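PDB 5BU6: BpsB (PgaB), Poly-beta-1,6-N-acetyl-D-glucosamine N-deacetylase from Bordetella bronchiseptica RB50, which removes N-acetyl groups from the biofilm polysaccharide poly-beta-1,6-N-acetyl-D-glucosamine, as a metal-dependent family 4 carbohydrate esterase. Local coordinates for residues A[149-161]-A[211-223]. The protein carries 5 engineered substitutions. Residues are numbered along the deposited sequence; the frame is centred on the assembly and turned at random.
Sequences VELASHSHNLHRG and TGVTIRSIVWPYG. With NI (nickel (II) ion), chain C; EDO (1,2-ethanediol), chain J.
Arg216 and Glu150 form a two-pronged salt bridge. Arg216 NE donates to Glu150 OE2 at 3.0 Å and Arg216 NH1 to Glu150 OE1, both nearly straight and on syn lone pairs. Carboxylate and guanidinium lie nearly coplanar, 14° apart. Gln61 also bonds NH1. A water joins Glu150 OE2 and Leu151 O to Arg216 N and Ser217 OG.

At the metal end, His154 NE2 binds nickel at 2.2 Å. Asp84, His154 and His159 form the Asp-His-His metal triad characteristic of family 4 carbohydrate esterases. His154 ND1 donates to Val219 O at 2.7 Å. The oxygen lies in the ring plane, while the donor sits above the carbonyl plane. This second-shell bond helps hold the ring's rotation with NE2 directed at the metal. CG anti to the backbone N (chi1 -153°) brings the ring to Val219, though CB points away.

A single bridge pairs Ser153 with Ile218: Val219 N donates to Ser153 O at 2.8 Å, and Ser153 N to Ser217 O. The strands cross at 64°.

Pro221 CB lies over one face of the His159 ring, 4.1 Å from its centroid, and CG packs off-centre on His154. Tyr222 OH reaches His159 O in a weak bond. Ile215 CD1 presses tightly on Ser153 CB at 3.5 Å.

Strand 149-153 pairs in parallel with strand 104-108 on the main sheet. Helix 137-145 packs against Leu151 and Val213, and helix 189-211 against Ser155 and Leu158.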
loop_
_atom_site.group_PDB
_atom_site.type_symbol
_atom_site.label_atom_id
_atom_site.label_comp_id
_atom_site.label_asym_id
_atom_site.label_seq_id
_atom_site.Cartn_x
_atom_site.Cartn_y
_atom_site.Cartn_z
ATOM N N VAL A 149 4.184 8.590 -10.809
ATOM C CA VAL A 149 3.661 7.524 -9.964
ATOM C C VAL A 149 4.647 6.371 -9.814
ATOM O O VAL A 149 5.133 5.845 -10.797
ATOM C CB VAL A 149 2.341 6.987 -10.540
ATOM C CG1 VAL A 149 1.905 5.726 -9.821
ATOM C CG2 VAL A 149 1.255 8.067 -10.490
ATOM N N GLU A 150 4.908 5.975 -8.577
ATOM C CA GLU A 150 5.715 4.787 -8.266
ATOM C C GLU A 150 4.753 3.647 -7.984
ATOM O O GLU A 150 3.853 3.781 -7.153
ATOM C CB GLU A 150 6.599 5.035 -7.045
ATOM C CG GLU A 150 7.240 3.790 -6.441
ATOM C CD GLU A 150 8.717 3.651 -6.798
ATOM O OE1 GLU A 150 9.260 4.547 -7.480
ATOM O OE2 GLU A 150 9.337 2.645 -6.391
ATOM N N LEU A 151 4.924 2.530 -8.672
ATOM C CA LEU A 151 4.083 1.365 -8.414
ATOM C C LEU A 151 4.721 0.526 -7.317
ATOM O O LEU A 151 5.950 0.344 -7.269
ATOM C CB LEU A 151 3.892 0.535 -9.684
ATOM C CG LEU A 151 3.123 1.165 -10.845
ATOM C CD1 LEU A 151 2.881 0.124 -11.950
ATOM C CD2 LEU A 151 1.817 1.778 -10.382
ATOM N N ALA A 152 3.879 0.023 -6.432
ATOM C CA ALA A 152 4.316 -0.812 -5.333
ATOM C C ALA A 152 3.426 -2.041 -5.258
ATOM O O ALA A 152 2.333 -2.044 -5.807
ATOM C CB ALA A 152 4.251 -0.030 -4.011
ATOM N N SER A 153 3.895 -3.074 -4.576
ATOM C CA SER A 153 3.053 -4.221 -4.267
ATOM C C SER A 153 2.173 -3.922 -3.060
ATOM O O SER A 153 2.653 -3.398 -2.052
ATOM C CB SER A 153 3.909 -5.458 -3.998
ATOM O OG SER A 153 3.136 -6.573 -3.605
ATOM N N HIS A 154 0.890 -4.269 -3.172
ATOM C CA HIS A 154 -0.005 -4.351 -2.009
ATOM C C HIS A 154 -0.298 -5.821 -1.723
ATOM O O HIS A 154 -1.366 -6.154 -1.218
ATOM C CB HIS A 154 -1.305 -3.565 -2.266
ATOM C CG HIS A 154 -1.963 -3.058 -1.027
ATOM N ND1 HIS A 154 -1.313 -2.990 0.190
ATOM C CD2 HIS A 154 -3.220 -2.601 -0.809
ATOM C CE1 HIS A 154 -2.145 -2.520 1.106
ATOM N NE2 HIS A 154 -3.301 -2.257 0.521
ATOM N N SER A 155 0.686 -6.666 -2.048
ATOM C CA SER A 155 0.655 -8.147 -2.018
ATOM C C SER A 155 -0.061 -8.694 -3.259
ATOM O O SER A 155 -0.657 -7.947 -4.017
ATOM C CB SER A 155 0.004 -8.716 -0.746
ATOM O OG SER A 155 -1.417 -8.740 -0.846
ATOM N N HIS A 156 0.042 -9.999 -3.472
ATOM C CA HIS A 156 -0.753 -10.679 -4.497
ATOM C C HIS A 156 -2.113 -11.018 -3.902
ATOM O O HIS A 156 -3.120 -10.507 -4.336
ATOM C CB HIS A 156 -0.053 -11.949 -5.009
ATOM C CG HIS A 156 -0.812 -12.676 -6.082
ATOM N ND1 HIS A 156 -1.152 -12.090 -7.281
ATOM C CD2 HIS A 156 -1.301 -13.938 -6.128
ATOM C CE1 HIS A 156 -1.813 -12.961 -8.023
ATOM N NE2 HIS A 156 -1.924 -14.090 -7.344
ATOM N N ASN A 157 -2.122 -11.860 -2.884
ATOM C CA ASN A 157 -3.370 -12.278 -2.262
ATOM C C ASN A 157 -3.275 -12.281 -0.736
ATOM O O ASN A 157 -3.702 -13.210 -0.084
ATOM C CB ASN A 157 -3.764 -13.662 -2.781
ATOM C CG ASN A 157 -5.186 -14.040 -2.439
ATOM O OD1 ASN A 157 -6.038 -13.175 -2.183
ATOM N ND2 ASN A 157 -5.454 -15.339 -2.422
ATOM N N LEU A 158 -2.687 -11.241 -0.157
ATOM C CA LEU A 158 -2.627 -11.169 1.305
ATOM C C LEU A 158 -3.565 -10.102 1.843
ATOM O O LEU A 158 -3.549 -9.808 3.036
ATOM C CB LEU A 158 -1.205 -10.878 1.770
ATOM C CG LEU A 158 -0.186 -11.935 1.354
ATOM C CD1 LEU A 158 1.177 -11.484 1.817
ATOM C CD2 LEU A 158 -0.528 -13.295 1.927
ATOM N N HIS A 159 -4.365 -9.511 0.963
ATOM C CA HIS A 159 -5.252 -8.419 1.375
ATOM C C HIS A 159 -6.598 -8.993 1.831
ATOM O O HIS A 159 -7.656 -8.646 1.300
ATOM C CB HIS A 159 -5.416 -7.412 0.221
ATOM C CG HIS A 159 -5.756 -6.021 0.676
ATOM N ND1 HIS A 159 -6.841 -5.743 1.477
ATOM C CD2 HIS A 159 -5.172 -4.830 0.417
ATOM C CE1 HIS A 159 -6.900 -4.445 1.710
ATOM N NE2 HIS A 159 -5.896 -3.866 1.080
ATOM N N ARG A 160 -6.546 -9.889 2.815
ATOM C CA ARG A 160 -7.742 -10.564 3.287
ATOM C C ARG A 160 -7.459 -11.233 4.610
ATOM O O ARG A 160 -6.306 -11.294 5.052
ATOM C CB ARG A 160 -8.201 -11.610 2.273
ATOM C CG ARG A 160 -7.127 -12.652 2.050
ATOM C CD ARG A 160 -7.442 -13.699 1.007
ATOM N NE ARG A 160 -6.229 -14.491 0.802
ATOM C CZ ARG A 160 -5.973 -15.668 1.370
ATOM N NH1 ARG A 160 -4.819 -16.275 1.124
ATOM N NH2 ARG A 160 -6.866 -16.254 2.162
ATOM N N GLY A 161 -8.511 -11.744 5.228
ATOM C CA GLY A 161 -8.376 -12.472 6.471
ATOM C C GLY A 161 -8.269 -13.956 6.209
ATOM O O GLY A 161 -8.820 -14.456 5.231
ATOM N N THR A 211 3.468 -3.956 -16.754
ATOM C CA THR A 211 3.744 -2.513 -16.793
ATOM C C THR A 211 5.189 -2.179 -17.168
ATOM O O THR A 211 5.472 -1.056 -17.565
ATOM C CB THR A 211 3.459 -1.812 -15.442
ATOM O OG1 THR A 211 4.498 -2.122 -14.514
ATOM C CG2 THR A 211 2.112 -2.220 -14.864
ATOM N N GLY A 212 6.098 -3.141 -17.029
ATOM C CA GLY A 212 7.504 -2.902 -17.335
ATOM C C GLY A 212 8.278 -2.409 -16.126
ATOM O O GLY A 212 9.499 -2.251 -16.178
ATOM N N VAL A 213 7.557 -2.202 -15.029
ATOM C CA VAL A 213 8.103 -1.653 -13.802
ATOM C C VAL A 213 8.677 -2.722 -12.869
ATOM O O VAL A 213 8.011 -3.698 -12.567
ATOM C CB VAL A 213 7.008 -0.868 -13.042
ATOM C CG1 VAL A 213 7.474 -0.500 -11.637
ATOM C CG2 VAL A 213 6.608 0.360 -13.845
ATOM N N THR A 214 9.922 -2.537 -12.433
ATOM C CA THR A 214 10.499 -3.375 -11.384
ATOM C C THR A 214 10.232 -2.722 -10.029
ATOM O O THR A 214 10.827 -1.697 -9.720
ATOM C CB THR A 214 12.033 -3.560 -11.572
ATOM O OG1 THR A 214 12.284 -4.268 -12.789
ATOM C CG2 THR A 214 12.642 -4.336 -10.401
ATOM N N ILE A 215 9.354 -3.304 -9.220
ATOM C CA ILE A 215 8.977 -2.646 -7.975
ATOM C C ILE A 215 10.075 -2.872 -6.942
ATOM O O ILE A 215 10.902 -3.776 -7.090
ATOM C CB ILE A 215 7.665 -3.145 -7.405
ATOM C CG1 ILE A 215 7.757 -4.635 -7.066
ATOM C CG2 ILE A 215 6.538 -2.876 -8.365
ATOM C CD1 ILE A 215 6.630 -5.085 -6.152
ATOM N N ARG A 216 10.069 -2.054 -5.896
ATOM C CA ARG A 216 11.073 -2.182 -4.858
ATOM C C ARG A 216 10.470 -1.968 -3.485
ATOM O O ARG A 216 11.190 -1.889 -2.500
ATOM C CB ARG A 216 12.211 -1.191 -5.095
ATOM C CG ARG A 216 11.733 0.187 -5.446
ATOM C CD ARG A 216 12.865 1.088 -5.907
ATOM N NE ARG A 216 12.317 2.298 -6.507
ATOM C CZ ARG A 216 13.043 3.282 -7.023
ATOM N NH1 ARG A 216 12.438 4.339 -7.542
ATOM N NH2 ARG A 216 14.367 3.212 -7.017
ATOM N N SER A 217 9.142 -1.893 -3.418
ATOM C CA SER A 217 8.487 -1.612 -2.156
ATOM C C SER A 217 7.211 -2.435 -1.973
ATOM O O SER A 217 6.569 -2.820 -2.963
ATOM C CB SER A 217 8.171 -0.113 -2.066
ATOM O OG SER A 217 7.449 0.304 -3.210
ATOM N N ILE A 218 6.873 -2.713 -0.714
ATOM C CA ILE A 218 5.631 -3.403 -0.344
ATOM C C ILE A 218 4.871 -2.568 0.657
ATOM O O ILE A 218 5.442 -2.079 1.654
ATOM C CB ILE A 218 5.905 -4.808 0.258
ATOM C CG1 ILE A 218 4.649 -5.378 0.913
ATOM C CG2 ILE A 218 6.997 -4.758 1.311
ATOM C CD1 ILE A 218 3.648 -5.885 -0.067
ATOM N N VAL A 219 3.591 -2.353 0.382
ATOM C CA VAL A 219 2.696 -1.730 1.345
ATOM C C VAL A 219 1.896 -2.850 1.968
ATOM O O VAL A 219 1.075 -3.455 1.291
ATOM C CB VAL A 219 1.718 -0.719 0.702
ATOM C CG1 VAL A 219 0.787 -0.101 1.800
ATOM C CG2 VAL A 219 2.485 0.385 -0.034
ATOM N N TRP A 220 2.145 -3.138 3.237
ATOM C CA TRP A 220 1.538 -4.286 3.886
ATOM C C TRP A 220 0.041 -4.044 4.107
ATOM O O TRP A 220 -0.320 -3.085 4.759
ATOM C CB TRP A 220 2.245 -4.547 5.227
ATOM C CG TRP A 220 3.717 -4.967 5.072
ATOM C CD1 TRP A 220 4.838 -4.211 5.365
ATOM C CD2 TRP A 220 4.194 -6.234 4.624
ATOM N NE1 TRP A 220 5.980 -4.941 5.104
ATOM C CE2 TRP A 220 5.615 -6.185 4.646
ATOM C CE3 TRP A 220 3.560 -7.415 4.186
ATOM C CZ2 TRP A 220 6.404 -7.268 4.262
ATOM C CZ3 TRP A 220 4.353 -8.492 3.803
ATOM C CH2 TRP A 220 5.760 -8.406 3.833
ATOM N N PRO A 221 -0.823 -4.935 3.585
ATOM C CA PRO A 221 -2.248 -4.824 3.926
ATOM C C PRO A 221 -2.474 -4.795 5.422
ATOM O O PRO A 221 -1.837 -5.569 6.149
ATOM C CB PRO A 221 -2.855 -6.090 3.307
ATOM C CG PRO A 221 -1.975 -6.349 2.099
ATOM C CD PRO A 221 -0.571 -5.985 2.585
ATOM N N TYR A 222 -3.364 -3.900 5.861
ATOM C CA TYR A 222 -3.738 -3.780 7.253
ATOM C C TYR A 222 -2.534 -3.464 8.149
ATOM O O TYR A 222 -2.632 -3.587 9.359
ATOM C CB TYR A 222 -4.428 -5.056 7.738
ATOM C CG TYR A 222 -5.435 -5.605 6.752
ATOM C CD1 TYR A 222 -6.620 -4.927 6.491
ATOM C CD2 TYR A 222 -5.200 -6.801 6.078
ATOM C CE1 TYR A 222 -7.542 -5.421 5.588
ATOM C CE2 TYR A 222 -6.120 -7.309 5.177
ATOM C CZ TYR A 222 -7.288 -6.613 4.937
ATOM O OH TYR A 222 -8.205 -7.102 4.047
ATOM N N GLY A 223 -1.423 -3.039 7.553
ATOM C CA GLY A 223 -0.193 -2.806 8.298
ATOM C C GLY A 223 0.373 -4.061 8.950
ATOM O O GLY A 223 1.171 -3.981 9.893
HETATM NI NI NI C . -5.374 -1.856 1.132
HETATM C C1 EDO J . 8.345 7.850 -9.259
HETATM O O1 EDO J . 7.511 8.854 -8.669
HETATM C C2 EDO J . 9.721 7.868 -8.589
HETATM O O2 EDO J . 9.687 7.278 -7.278
HETATM O O HOH W 1 8.242 0.157 -5.762
HETATM O O HOH W 2 -5.032 0.242 1.170
HETATM O O HOH W 3 -7.346 -1.234 1.783
#